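Local coordinates for autotransporter adhesin/invasin TibA (Escherichia coli, PDB 4Q1Q), which mediates adhesion to and invasion of human intestinal epithelial cells, drives bacterial aggregation and enhances biofilm formation, at residues G43-S48 with G62-S67; S71-T76 with S90-T95; Q234-D239 with L253-G258. All blocks are in the same frame, centred on the assembly; numbering follows the deposited sequence.

Interaction 1: residues G43-S48 with G62-S67; sequences GKQYVS and GVQHVS. With 289 (D-glycero-alpha-D-manno-heptopyranose), chain G; 289 (D-glycero-alpha-D-manno-heptopyranose), chain D; 289 (D-glycero-alpha-D-manno-heptopyranose), chain I.
H65 stacks on Y46 from the next turn, and its side chain is worth following atom by atom. CB lies 3.6 Å from Q45 O, to which the backbone N of H65 is also hydrogen-bonded. CG lies anti to the carbonyl carbon (chi1 -62°), which lays the ring against the Y46 ring as an offset stack with centroids 4.8 Å apart and planes only 9° from parallel; H65 CD2 and Y46 CE2 each sit over the other ring, toward its rim. ND1, at the ring edge, shares a 2.7 Å hydrogen bond with O2 of the chain I heptose, and either atom could donate. CE1 meets O3 of the same sugar, while NE2 faces K44 NZ across 3.8 Å, near the ring plane. Beyond the pair, Y46 stacks on H27 and H65 meets H84 edge-to-face, extending the aromatic file along the surface.

The two strands are consecutive turns of the right-handed beta-helix of an autotransporter passenger domain, paired parallel and in register, Q45 beside Q64 and V47 beside V66. K44, Y46, V63 and H65 face outward; Q45, V47, Q64 and V66 face the interior. Five backbone hydrogen bonds zip them together.

Inside, Q45 and Q64 run side by side as extended chains, amide planes 25° apart. Q64 NE2 donates to Q45 OE1 at 2.8 Å, nearly straight and within its own amide plane, while Q64 OE1 accepts from Q83 NE2 and is also hydrogen-bonded to S75 OG. Outside, the K44 aliphatic chain lies across V63 CG1. At the strand ends S48 OG and S67 OG are each joined to C1 of a heptose, chains D and G, and O2 of the chain G sugar reaches the edge of the Y46 ring, 3.4 Å from Y46 CD2.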
loop_
_atom_site.group_PDB
_atom_site.type_symbol
_atom_site.label_atom_id
_atom_site.label_comp_id
_atom_site.label_asym_id
_atom_site.label_seq_id
_atom_site.Cartn_x
_atom_site.Cartn_y
_atom_site.Cartn_z
ATOM N N GLY A 43 -8.034 23.446 13.360
ATOM C CA GLY A 43 -8.747 23.620 12.094
ATOM C C GLY A 43 -9.405 22.377 11.506
ATOM O O GLY A 43 -8.747 21.342 11.344
ATOM N N LYS A 44 -10.692 22.498 11.181
ATOM C CA LYS A 44 -11.454 21.463 10.498
ATOM C C LYS A 44 -12.008 21.925 9.141
ATOM O O LYS A 44 -12.792 22.874 9.078
ATOM C CB LYS A 44 -12.616 21.024 11.393
ATOM C CG LYS A 44 -12.231 20.670 12.822
ATOM C CD LYS A 44 -12.927 19.414 13.323
ATOM C CE LYS A 44 -12.107 18.689 14.380
ATOM N NZ LYS A 44 -12.186 17.204 14.260
ATOM N N GLN A 45 -11.601 21.277 8.052
ATOM C CA GLN A 45 -12.263 21.431 6.755
ATOM C C GLN A 45 -13.175 20.246 6.437
ATOM O O GLN A 45 -12.731 19.094 6.412
ATOM C CB GLN A 45 -11.244 21.568 5.620
ATOM C CG GLN A 45 -11.863 21.997 4.294
ATOM C CD GLN A 45 -10.898 21.936 3.123
ATOM O OE1 GLN A 45 -10.503 20.853 2.700
ATOM N NE2 GLN A 45 -10.553 23.089 2.560
ATOM N N TYR A 46 -14.445 20.526 6.170
ATOM C CA TYR A 46 -15.390 19.481 5.826
ATOM C C TYR A 46 -15.784 19.656 4.371
ATOM O O TYR A 46 -16.397 20.663 4.019
ATOM C CB TYR A 46 -16.657 19.532 6.676
ATOM C CG TYR A 46 -16.454 19.386 8.166
ATOM C CD1 TYR A 46 -15.894 20.426 8.896
ATOM C CD2 TYR A 46 -16.846 18.236 8.845
ATOM C CE1 TYR A 46 -15.719 20.327 10.262
ATOM C CE2 TYR A 46 -16.679 18.130 10.217
ATOM C CZ TYR A 46 -16.108 19.181 10.916
ATOM O OH TYR A 46 -15.892 19.163 12.275
ATOM N N VAL A 47 -15.436 18.672 3.544
ATOM C CA VAL A 47 -15.753 18.703 2.122
ATOM C C VAL A 47 -16.936 17.786 1.854
ATOM O O VAL A 47 -16.763 16.571 1.784
ATOM C CB VAL A 47 -14.571 18.270 1.238
ATOM C CG1 VAL A 47 -14.896 18.540 -0.225
ATOM C CG2 VAL A 47 -13.276 18.977 1.614
ATOM N N SER A 48 -18.129 18.350 1.677
ATOM C CA SER A 48 -19.343 17.541 1.515
ATOM C C SER A 48 -19.746 17.290 0.061
ATOM O O SER A 48 -19.039 17.650 -0.883
ATOM C CB SER A 48 -20.532 18.165 2.256
ATOM O OG SER A 48 -20.197 18.780 3.494
ATOM N N GLY A 62 -4.299 19.860 12.444
ATOM C CA GLY A 62 -5.368 20.078 11.462
ATOM C C GLY A 62 -5.949 18.839 10.787
ATOM O O GLY A 62 -5.214 17.911 10.453
ATOM N N VAL A 63 -7.257 18.834 10.558
ATOM C CA VAL A 63 -7.965 17.765 9.843
ATOM C C VAL A 63 -8.809 18.209 8.631
ATOM O O VAL A 63 -9.607 19.147 8.752
ATOM C CB VAL A 63 -8.893 17.017 10.817
ATOM C CG1 VAL A 63 -10.015 17.918 11.311
ATOM C CG2 VAL A 63 -9.488 15.779 10.163
ATOM N N GLN A 64 -8.633 17.543 7.486
ATOM C CA GLN A 64 -9.519 17.616 6.307
ATOM C C GLN A 64 -10.433 16.395 6.209
ATOM O O GLN A 64 -9.951 15.279 6.018
ATOM C CB GLN A 64 -8.723 17.698 4.993
ATOM C CG GLN A 64 -9.542 17.807 3.706
ATOM C CD GLN A 64 -8.695 17.833 2.441
ATOM O OE1 GLN A 64 -7.910 16.918 2.180
ATOM N NE2 GLN A 64 -8.832 18.890 1.644
ATOM N N HIS A 65 -11.738 16.595 6.352
ATOM C CA HIS A 65 -12.734 15.549 6.206
ATOM C C HIS A 65 -13.310 15.550 4.798
ATOM O O HIS A 65 -13.880 16.563 4.369
ATOM C CB HIS A 65 -13.895 15.755 7.180
ATOM C CG HIS A 65 -13.495 15.710 8.620
ATOM N ND1 HIS A 65 -13.806 14.642 9.438
ATOM C CD2 HIS A 65 -12.807 16.590 9.386
ATOM C CE1 HIS A 65 -13.313 14.862 10.644
ATOM N NE2 HIS A 65 -12.686 16.026 10.633
ATOM N N VAL A 66 -13.167 14.425 4.098
ATOM C CA VAL A 66 -13.783 14.256 2.782
ATOM C C VAL A 66 -14.966 13.306 2.834
ATOM O O VAL A 66 -14.805 12.086 2.881
ATOM C CB VAL A 66 -12.810 13.707 1.729
ATOM C CG1 VAL A 66 -13.468 13.743 0.360
ATOM C CG2 VAL A 66 -11.502 14.481 1.761
ATOM N N SER A 67 -16.159 13.888 2.805
ATOM C CA SER A 67 -17.383 13.126 2.973
ATOM C C SER A 67 -17.940 12.731 1.626
ATOM O O SER A 67 -17.316 12.989 0.603
ATOM C CB SER A 67 -18.424 13.942 3.727
ATOM O OG SER A 67 -17.969 14.221 5.037
HETATM O O7 289 G . -23.665 12.579 4.717
HETATM C C7 289 G . -22.230 12.641 4.767
HETATM C C6 289 G . -21.831 12.997 6.196
HETATM O O6 289 G . -22.270 11.950 7.069
HETATM C C5 289 G . -20.328 13.184 6.354
HETATM O O5 289 G . -20.024 14.494 5.885
HETATM C C1 289 G . -18.632 14.775 6.016
HETATM C C2 289 G . -18.261 14.862 7.491
HETATM O O2 289 G . -19.099 15.756 8.228
HETATM C C3 289 G . -18.414 13.441 8.016
HETATM O O3 289 G . -18.003 13.401 9.386
HETATM C C4 289 G . -19.864 13.029 7.797
HETATM O O4 289 G . -19.984 11.655 8.146
HETATM O O7 289 D . -25.400 15.625 4.831
HETATM C C7 289 D . -24.273 15.966 4.016
HETATM C C6 289 D . -23.889 17.443 4.099
HETATM O O6 289 D . -24.853 18.221 4.817
HETATM C C5 289 D . -22.530 17.626 4.766
HETATM O O5 289 D . -22.089 18.910 4.337
HETATM C C1 289 D . -20.706 19.112 4.657
HETATM C C2 289 D . -20.572 19.237 6.181
HETATM O O2 289 D . -21.292 20.366 6.693
HETATM C C3 289 D . -21.052 17.911 6.774
HETATM O O3 289 D . -21.046 17.921 8.204
HETATM C C4 289 D . -22.459 17.597 6.291
HETATM O O4 289 D . -22.776 16.314 6.828
HETATM O O7 289 I . -19.324 6.987 8.702
HETATM C C7 289 I . -17.950 7.380 8.610
HETATM C C6 289 I . -17.886 8.895 8.744
HETATM O O6 289 I . -18.480 9.262 9.997
HETATM C C5 289 I . -16.443 9.354 8.526
HETATM O O5 289 I . -16.649 10.411 7.584
HETATM C C1 289 I . -15.430 11.046 7.193
HETATM C C2 289 I . -14.773 11.753 8.370
HETATM O O2 289 I . -15.642 12.761 8.906
HETATM C C3 289 I . -14.409 10.667 9.374
HETATM O O3 289 I . -13.879 11.327 10.520
HETATM C C4 289 I . -15.620 9.812 9.735
HETATM O O4 289 I . -15.069 8.683 10.420
#

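Interaction 2: residues S71-T76 with S90-T95; sequences SATSST and SATNTT. With 289 (D-glycero-alpha-D-manno-heptopyranose), chain B; 289 (D-glycero-alpha-D-manno-heptopyranose), chain C; 289 (D-glycero-alpha-D-manno-heptopyranose), chain E.
A72 and T92 carry the backbone pairing of these two consecutive turns. A72 N donates to S90 O, T92 N donates to A72 O at 2.9 Å, and S74 N donates to T92 O. A fourth bond, from T95 N to S75 O, lies past the bend. CA-H...O contacts thicken the same seam: S71 CA approaches S90 O, A91 CA approaches A72 O and T73 CA approaches T92 O, each at about 3.3 Å.

The bend between the short strands is made by S74 and N93, both with positive phi (58° and 52°), the left-handed conformation. Because both chains turn at the same place, T76 and T95 can pair again as parallel strand.

Side-chain packing is light. T73 and T92 lie side by side on the outer face, T73 CG2 coming 3.6 Å from T92 CB. T76 and T95 repeat the arrangement, with T76 OG1 beside T95 CB. T73 has a nearly eclipsed chi1 of 4°, which suggests a strained rotamer; its OG1 is hydrogen-bonded to O6 of another heptose and only weakly to A53 O.

Covalent chemistry dominates the outside. S71, S74 and S90 each carry a heptose joined from OG to C1, chains C, E and B respectively. The chain C sugar lies alongside the strand, its O7 3.3 Å from T73 CG2, and O2 of the chain B sugar lies 3.5 Å from T92 OG1. The chain E sugar stands over the bend, O3 3.6 Å from N93 ND2.

A72 and A91 point the other way, into the beta-helix, where A72 packs on Q64 and V66 of strand 63-66 and both alanines touch Q83 of strand 82-85. T94 OG1 is hydrogen-bonded to Q83 OE1, tying this wall to the one that carries strand 82-85.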
loop_
_atom_site.group_PDB
_atom_site.type_symbol
_atom_site.label_atom_id
_atom_site.label_comp_id
_atom_site.label_asym_id
_atom_site.label_seq_id
_atom_site.Cartn_x
_atom_site.Cartn_y
_atom_site.Cartn_z
ATOM N N SER A 71 -14.601 15.933 -2.755
ATOM C CA SER A 71 -13.427 15.715 -3.584
ATOM C C SER A 71 -12.292 16.573 -3.051
ATOM O O SER A 71 -12.499 17.728 -2.684
ATOM C CB SER A 71 -13.715 16.046 -5.056
ATOM O OG SER A 71 -14.785 15.293 -5.622
ATOM N N ALA A 72 -11.088 16.022 -3.009
ATOM C CA ALA A 72 -9.949 16.780 -2.515
ATOM C C ALA A 72 -8.744 16.411 -3.362
ATOM O O ALA A 72 -8.231 15.295 -3.303
ATOM C CB ALA A 72 -9.685 16.517 -1.042
ATOM N N THR A 73 -8.313 17.380 -4.160
ATOM C CA THR A 73 -7.225 17.187 -5.086
ATOM C C THR A 73 -6.033 17.913 -4.493
ATOM O O THR A 73 -6.159 19.009 -3.958
ATOM C CB THR A 73 -7.635 17.721 -6.472
ATOM O OG1 THR A 73 -8.934 18.319 -6.365
ATOM C CG2 THR A 73 -7.756 16.606 -7.494
ATOM N N SER A 74 -4.880 17.267 -4.596
ATOM C CA SER A 74 -3.594 17.856 -4.254
ATOM C C SER A 74 -3.470 18.357 -2.808
ATOM O O SER A 74 -2.644 19.236 -2.538
ATOM C CB SER A 74 -3.293 18.994 -5.239
ATOM O OG SER A 74 -3.549 18.674 -6.603
ATOM N N SER A 75 -4.261 17.804 -1.888
ATOM C CA SER A 75 -4.062 18.038 -0.461
ATOM C C SER A 75 -2.631 17.643 -0.152
ATOM O O SER A 75 -2.117 16.688 -0.725
ATOM C CB SER A 75 -4.977 17.196 0.418
ATOM O OG SER A 75 -6.306 17.668 0.522
ATOM N N THR A 76 -1.985 18.370 0.752
ATOM C CA THR A 76 -0.648 17.978 1.184
ATOM C C THR A 76 -0.606 17.907 2.721
ATOM O O THR A 76 -0.884 18.884 3.422
ATOM C CB THR A 76 0.429 18.899 0.552
ATOM O OG1 THR A 76 1.738 18.512 0.987
ATOM C CG2 THR A 76 0.231 20.349 0.950
ATOM N N SER A 90 -13.554 11.188 -2.123
ATOM C CA SER A 90 -12.544 10.942 -3.135
ATOM C C SER A 90 -11.395 11.902 -2.906
ATOM O O SER A 90 -11.582 13.104 -2.740
ATOM C CB SER A 90 -13.105 11.147 -4.550
ATOM O OG SER A 90 -12.298 10.601 -5.594
ATOM N N ALA A 91 -10.187 11.360 -2.926
ATOM C CA ALA A 91 -8.985 12.133 -2.692
ATOM C C ALA A 91 -8.076 11.769 -3.851
ATOM O O ALA A 91 -7.882 10.590 -4.157
ATOM C CB ALA A 91 -8.328 11.775 -1.367
ATOM N N THR A 92 -7.498 12.790 -4.470
ATOM C CA THR A 92 -6.669 12.570 -5.639
ATOM C C THR A 92 -5.345 13.293 -5.495
ATOM O O THR A 92 -5.315 14.473 -5.154
ATOM C CB THR A 92 -7.379 13.053 -6.919
ATOM O OG1 THR A 92 -8.499 12.206 -7.206
ATOM C CG2 THR A 92 -6.413 13.027 -8.093
ATOM N N ASN A 93 -4.277 12.574 -5.824
ATOM C CA ASN A 93 -2.921 13.096 -5.830
ATOM C C ASN A 93 -2.531 13.773 -4.512
ATOM O O ASN A 93 -1.800 14.766 -4.487
ATOM C CB ASN A 93 -2.718 13.974 -7.077
ATOM C CG ASN A 93 -2.723 13.165 -8.371
ATOM O OD1 ASN A 93 -2.609 11.942 -8.357
ATOM N ND2 ASN A 93 -2.831 13.846 -9.505
ATOM N N THR A 94 -2.983 13.184 -3.408
ATOM C CA THR A 94 -2.607 13.625 -2.068
ATOM C C THR A 94 -1.116 13.381 -1.838
ATOM O O THR A 94 -0.581 12.400 -2.356
ATOM C CB THR A 94 -3.391 12.866 -0.981
ATOM O OG1 THR A 94 -4.799 12.926 -1.241
ATOM C CG2 THR A 94 -3.075 13.428 0.415
ATOM N N THR A 95 -0.460 14.271 -1.093
ATOM C CA THR A 95 0.949 14.143 -0.704
ATOM C C THR A 95 1.076 14.089 0.823
ATOM O O THR A 95 0.617 14.981 1.533
ATOM C CB THR A 95 1.858 15.302 -1.178
ATOM O OG1 THR A 95 1.762 15.497 -2.595
ATOM C CG2 THR A 95 3.315 14.997 -0.861
HETATM O O7 289 B . -16.143 9.826 -6.241
HETATM C C7 289 B . -15.912 8.583 -5.568
HETATM C C6 289 B . -15.061 7.592 -6.459
HETATM O O6 289 B . -15.859 7.361 -7.652
HETATM C C5 289 B . -13.784 8.315 -6.866
HETATM O O5 289 B . -12.975 8.412 -5.646
HETATM C C1 289 B . -11.787 9.327 -5.926
HETATM C C2 289 B . -11.061 9.158 -7.246
HETATM O O2 289 B . -9.611 8.879 -6.895
HETATM C C3 289 B . -11.606 7.781 -7.532
HETATM O O3 289 B . -11.180 6.560 -6.649
HETATM C C4 289 B . -12.982 7.425 -7.820
HETATM O O4 289 B . -13.295 7.782 -9.172
HETATM O O7 289 C . -10.665 15.788 -8.885
HETATM C C7 289 C . -11.499 14.952 -8.076
HETATM C C6 289 C . -12.703 14.479 -8.883
HETATM O O6 289 C . -12.293 13.440 -9.774
HETATM C C5 289 C . -13.814 13.987 -7.959
HETATM O O5 289 C . -14.673 15.080 -7.622
HETATM C C1 289 C . -15.547 14.755 -6.541
HETATM C C2 289 C . -16.546 13.760 -7.127
HETATM O O2 289 C . -17.236 14.349 -8.236
HETATM C C3 289 C . -15.774 12.504 -7.534
HETATM O O3 289 C . -16.589 11.459 -8.084
HETATM C C4 289 C . -14.705 12.897 -8.548
HETATM O O4 289 C . -13.994 11.707 -8.900
HETATM O O7 289 E . 1.516 19.741 -4.882
HETATM C C7 289 E . 0.396 19.030 -5.416
HETATM C C6 289 E . 0.477 18.878 -6.931
HETATM O O6 289 E . 1.549 17.984 -7.245
HETATM C C5 289 E . -0.861 18.366 -7.452
HETATM O O5 289 E . -1.794 19.445 -7.384
HETATM C C1 289 E . -3.117 19.068 -7.768
HETATM C C2 289 E . -3.045 18.765 -9.258
HETATM O O2 289 E . -2.499 19.897 -9.946
HETATM C C3 289 E . -2.171 17.528 -9.413
HETATM O O3 289 E . -2.114 17.127 -10.788
HETATM C C4 289 E . -0.777 17.816 -8.872
HETATM O O4 289 E . 0.003 16.616 -8.842
#

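Interaction 3: residues Q234-D239 with L253-G258; sequences QHVYID and LQVEAG. With 289 (D-glycero-alpha-D-manno-heptopyranose), chain T; 289 (D-glycero-alpha-D-manno-heptopyranose), chain F; 289 (D-glycero-alpha-D-manno-heptopyranose), chain U.
H235 donates its NE2-H to E256 OE1 at 2.6 Å, a short, fairly straight bond (165° at the hydrogen). The glutamate oxygen lies close to the imidazole plane, but it is approached on its anti side, with the donor 33° out of the carboxylate plane. Q254 takes one face of the ring: its CB stands 4.2 Å from the ring centroid, almost on the normal, as a CH-pi contact, and Q254 OE1 lies 3.2 Å from H235 CE1. Over the opposite face comes Y237 OH.

What sets these groups up is partly torsional. The E256 chain folds back at chi2 (-81°), bringing its carboxylate across the seam to the histidine. Nearer the backbone, E256 CG lies 3.8 Å from Y237 CD2. Y237 is itself sandwiched, H235 CD2 over one face and O3 of the chain T heptose over the other, 3.4 Å from Y237 CE2.

Behind this outward-facing cluster the parallel strands 234-236 and 253-255, neighbouring turns of the beta-helix, are joined by three backbone hydrogen bonds: Q254 N to Q234 O, V236 N to Q254 O and E256 N to V236 O. On the interior side V236 CG2 packs against L253 CD1 at 3.9 Å, and Q234 runs beside L253; the Q234 amide is held by Q215 and T245. Past the strands D239 N donates to G258 O at 2.8 Å from well above the carbonyl plane, and D239 OD1 comes near O6 of the chain F heptose, 3.0 Å away. At the backbone angles of G258 a CB would jam against the preceding carbonyl O and run into I238 CD1.

With NE2 acting as donor toward a carboxylate at such short range, E256 would be expected to polarise the imidazole and probably to stabilise its protonated form, adding an electrostatic component to the link between these turns.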
loop_
_atom_site.group_PDB
_atom_site.type_symbol
_atom_site.label_atom_id
_atom_site.label_comp_id
_atom_site.label_asym_id
_atom_site.label_seq_id
_atom_site.Cartn_x
_atom_site.Cartn_y
_atom_site.Cartn_z
ATOM N N GLN A 234 12.510 -17.636 -5.079
ATOM C CA GLN A 234 11.531 -17.882 -4.040
ATOM C C GLN A 234 12.240 -18.637 -2.917
ATOM O O GLN A 234 12.781 -19.713 -3.172
ATOM C CB GLN A 234 10.445 -18.783 -4.604
ATOM C CG GLN A 234 9.281 -19.067 -3.687
ATOM C CD GLN A 234 8.162 -19.769 -4.445
ATOM O OE1 GLN A 234 8.372 -20.815 -5.041
ATOM N NE2 GLN A 234 6.989 -19.162 -4.475
ATOM N N HIS A 235 12.245 -18.082 -1.707
ATOM C CA HIS A 235 12.898 -18.706 -0.551
ATOM C C HIS A 235 11.854 -19.198 0.453
ATOM O O HIS A 235 11.119 -18.393 1.017
ATOM C CB HIS A 235 13.869 -17.719 0.111
ATOM C CG HIS A 235 15.015 -18.374 0.822
ATOM N ND1 HIS A 235 16.329 -18.050 0.561
ATOM C CD2 HIS A 235 15.050 -19.399 1.710
ATOM C CE1 HIS A 235 17.124 -18.815 1.288
ATOM N NE2 HIS A 235 16.375 -19.650 1.988
ATOM N N VAL A 236 11.780 -20.508 0.672
ATOM C CA VAL A 236 10.777 -21.085 1.560
ATOM C C VAL A 236 11.407 -21.560 2.874
ATOM O O VAL A 236 12.328 -22.375 2.848
ATOM C CB VAL A 236 10.072 -22.279 0.908
ATOM C CG1 VAL A 236 8.841 -22.635 1.736
ATOM C CG2 VAL A 236 9.690 -21.967 -0.536
ATOM N N TYR A 237 10.892 -21.080 4.004
ATOM C CA TYR A 237 11.477 -21.381 5.306
ATOM C C TYR A 237 10.581 -22.407 5.981
ATOM O O TYR A 237 9.596 -22.870 5.392
ATOM C CB TYR A 237 11.656 -20.138 6.175
ATOM C CG TYR A 237 12.646 -19.194 5.565
ATOM C CD1 TYR A 237 12.235 -18.273 4.618
ATOM C CD2 TYR A 237 13.977 -19.201 5.954
ATOM C CE1 TYR A 237 13.130 -17.388 4.049
ATOM C CE2 TYR A 237 14.882 -18.317 5.403
ATOM C CZ TYR A 237 14.447 -17.417 4.454
ATOM O OH TYR A 237 15.335 -16.550 3.870
ATOM N N ILE A 238 10.975 -22.779 7.195
ATOM C CA ILE A 238 10.320 -23.858 7.914
ATOM C C ILE A 238 8.835 -23.555 8.052
ATOM O O ILE A 238 8.465 -22.479 8.491
ATOM C CB ILE A 238 10.987 -24.222 9.265
ATOM C CG1 ILE A 238 10.145 -25.301 9.961
ATOM C CG2 ILE A 238 11.211 -23.017 10.166
ATOM C CD1 ILE A 238 10.965 -26.284 10.779
ATOM N N ASP A 239 8.015 -24.522 7.641
ATOM C CA ASP A 239 6.570 -24.488 7.760
ATOM C C ASP A 239 5.952 -23.460 6.809
ATOM O O ASP A 239 4.766 -23.164 6.946
ATOM C CB ASP A 239 6.141 -24.216 9.204
ATOM C CG ASP A 239 6.439 -25.379 10.149
ATOM O OD1 ASP A 239 6.213 -26.548 9.773
ATOM O OD2 ASP A 239 6.903 -25.126 11.280
ATOM N N LEU A 253 14.366 -21.730 -6.781
ATOM C CA LEU A 253 13.545 -22.051 -5.622
ATOM C C LEU A 253 14.483 -22.669 -4.584
ATOM O O LEU A 253 15.172 -23.659 -4.832
ATOM C CB LEU A 253 12.410 -22.998 -6.002
ATOM C CG LEU A 253 11.724 -23.793 -4.889
ATOM C CD1 LEU A 253 10.881 -22.797 -4.110
ATOM C CD2 LEU A 253 10.914 -24.936 -5.480
ATOM N N GLN A 254 14.531 -22.051 -3.412
ATOM C CA GLN A 254 15.281 -22.635 -2.308
ATOM C C GLN A 254 14.389 -22.974 -1.129
ATOM O O GLN A 254 13.684 -22.129 -0.576
ATOM C CB GLN A 254 16.325 -21.623 -1.887
ATOM C CG GLN A 254 17.354 -22.200 -0.933
ATOM C CD GLN A 254 18.467 -21.205 -0.699
ATOM O OE1 GLN A 254 18.510 -20.122 -1.290
ATOM N NE2 GLN A 254 19.362 -21.562 0.198
ATOM N N VAL A 255 14.409 -24.245 -0.751
ATOM C CA VAL A 255 13.535 -24.719 0.310
ATOM C C VAL A 255 14.385 -25.136 1.507
ATOM O O VAL A 255 15.241 -26.005 1.405
ATOM C CB VAL A 255 12.668 -25.886 -0.192
ATOM C CG1 VAL A 255 11.663 -26.350 0.855
ATOM C CG2 VAL A 255 11.944 -25.465 -1.465
ATOM N N GLU A 256 14.182 -24.490 2.644
ATOM C CA GLU A 256 14.920 -24.866 3.844
ATOM C C GLU A 256 14.254 -26.072 4.477
ATOM O O GLU A 256 13.104 -26.396 4.172
ATOM C CB GLU A 256 14.921 -23.757 4.890
ATOM C CG GLU A 256 15.340 -22.403 4.362
ATOM C CD GLU A 256 16.849 -22.274 4.268
ATOM O OE1 GLU A 256 17.326 -21.172 3.918
ATOM O OE2 GLU A 256 17.543 -23.276 4.556
ATOM N N ALA A 257 14.989 -26.746 5.354
ATOM C CA ALA A 257 14.483 -27.962 5.970
ATOM C C ALA A 257 13.170 -27.629 6.655
ATOM O O ALA A 257 13.069 -26.605 7.322
ATOM C CB ALA A 257 15.498 -28.545 6.942
ATOM N N GLY A 258 12.161 -28.469 6.442
ATOM C CA GLY A 258 10.826 -28.201 6.969
ATOM C C GLY A 258 9.941 -27.246 6.181
ATOM O O GLY A 258 8.808 -27.007 6.614
HETATM O O7 289 T . 8.750 -16.400 12.269
HETATM C C7 289 T . 8.628 -16.240 10.852
HETATM C C6 289 T . 9.702 -15.260 10.406
HETATM O O6 289 T . 10.642 -15.051 11.462
HETATM C C5 289 T . 10.450 -15.746 9.174
HETATM O O5 289 T . 9.898 -14.892 8.174
HETATM C C1 289 T . 10.137 -15.369 6.867
HETATM C C2 289 T . 11.637 -15.268 6.656
HETATM O O2 289 T . 11.980 -13.880 6.635
HETATM C C3 289 T . 12.388 -16.050 7.731
HETATM O O3 289 T . 13.805 -15.894 7.556
HETATM C C4 289 T . 11.964 -15.594 9.114
HETATM O O4 289 T . 12.688 -16.413 10.038
HETATM O O7 289 F . 1.744 -28.581 8.237
HETATM C C7 289 F . 1.793 -27.619 7.176
HETATM C C6 289 F . 3.201 -27.301 6.659
HETATM O O6 289 F . 4.220 -27.423 7.662
HETATM C C5 289 F . 3.633 -28.159 5.465
HETATM O O5 289 F . 5.041 -27.967 5.297
HETATM C C1 289 F . 5.532 -28.572 4.099
HETATM C C2 289 F . 5.459 -30.082 4.314
HETATM O O2 289 F . 6.140 -30.541 5.488
HETATM C C3 289 F . 3.987 -30.460 4.446
HETATM O O3 289 F . 3.889 -31.867 4.691
HETATM C C4 289 F . 3.323 -29.655 5.560
HETATM O O4 289 F . 1.913 -29.866 5.439
HETATM O O7 289 U . 4.911 -17.967 16.083
HETATM C C7 289 U . 5.206 -18.596 14.836
HETATM C C6 289 U . 3.884 -19.070 14.237
HETATM O O6 289 U . 3.118 -17.997 13.695
HETATM C C5 289 U . 4.052 -20.011 13.059
HETATM O O5 289 U . 5.416 -20.429 12.978
HETATM C C1 289 U . 5.615 -21.588 12.166
HETATM C C2 289 U . 4.806 -22.724 12.777
HETATM O O2 289 U . 5.108 -22.860 14.171
HETATM C C3 289 U . 3.361 -22.340 12.479
HETATM O O3 289 U . 2.372 -23.322 12.798
HETATM C C4 289 U . 3.037 -21.114 13.306
HETATM O O4 289 U . 1.736 -20.667 12.920
#

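In the fold
All three contacts join residues 19 apart, one turn of the beta-helix. Interactions 1 and 2 are neighbours, centres about 12 Å apart, because strand 63-66 leads into strand 71-73 around the same turn; V47 CG1 lies 3.5 Å from S71 O, and V66 CG1 packs on S90 N. Interaction 3 belongs to the same face as interaction 1, but toward the other end of the rod, centres about 48 Å apart and nearest atoms about 39 Å apart; from interaction 2 its centre is about 43 Å away. Heptoses line each of them: the serine-linked sugars of interactions 1 and 2 coat two faces near the N-terminal end, while those beside Y237 and D239 decorate the far end.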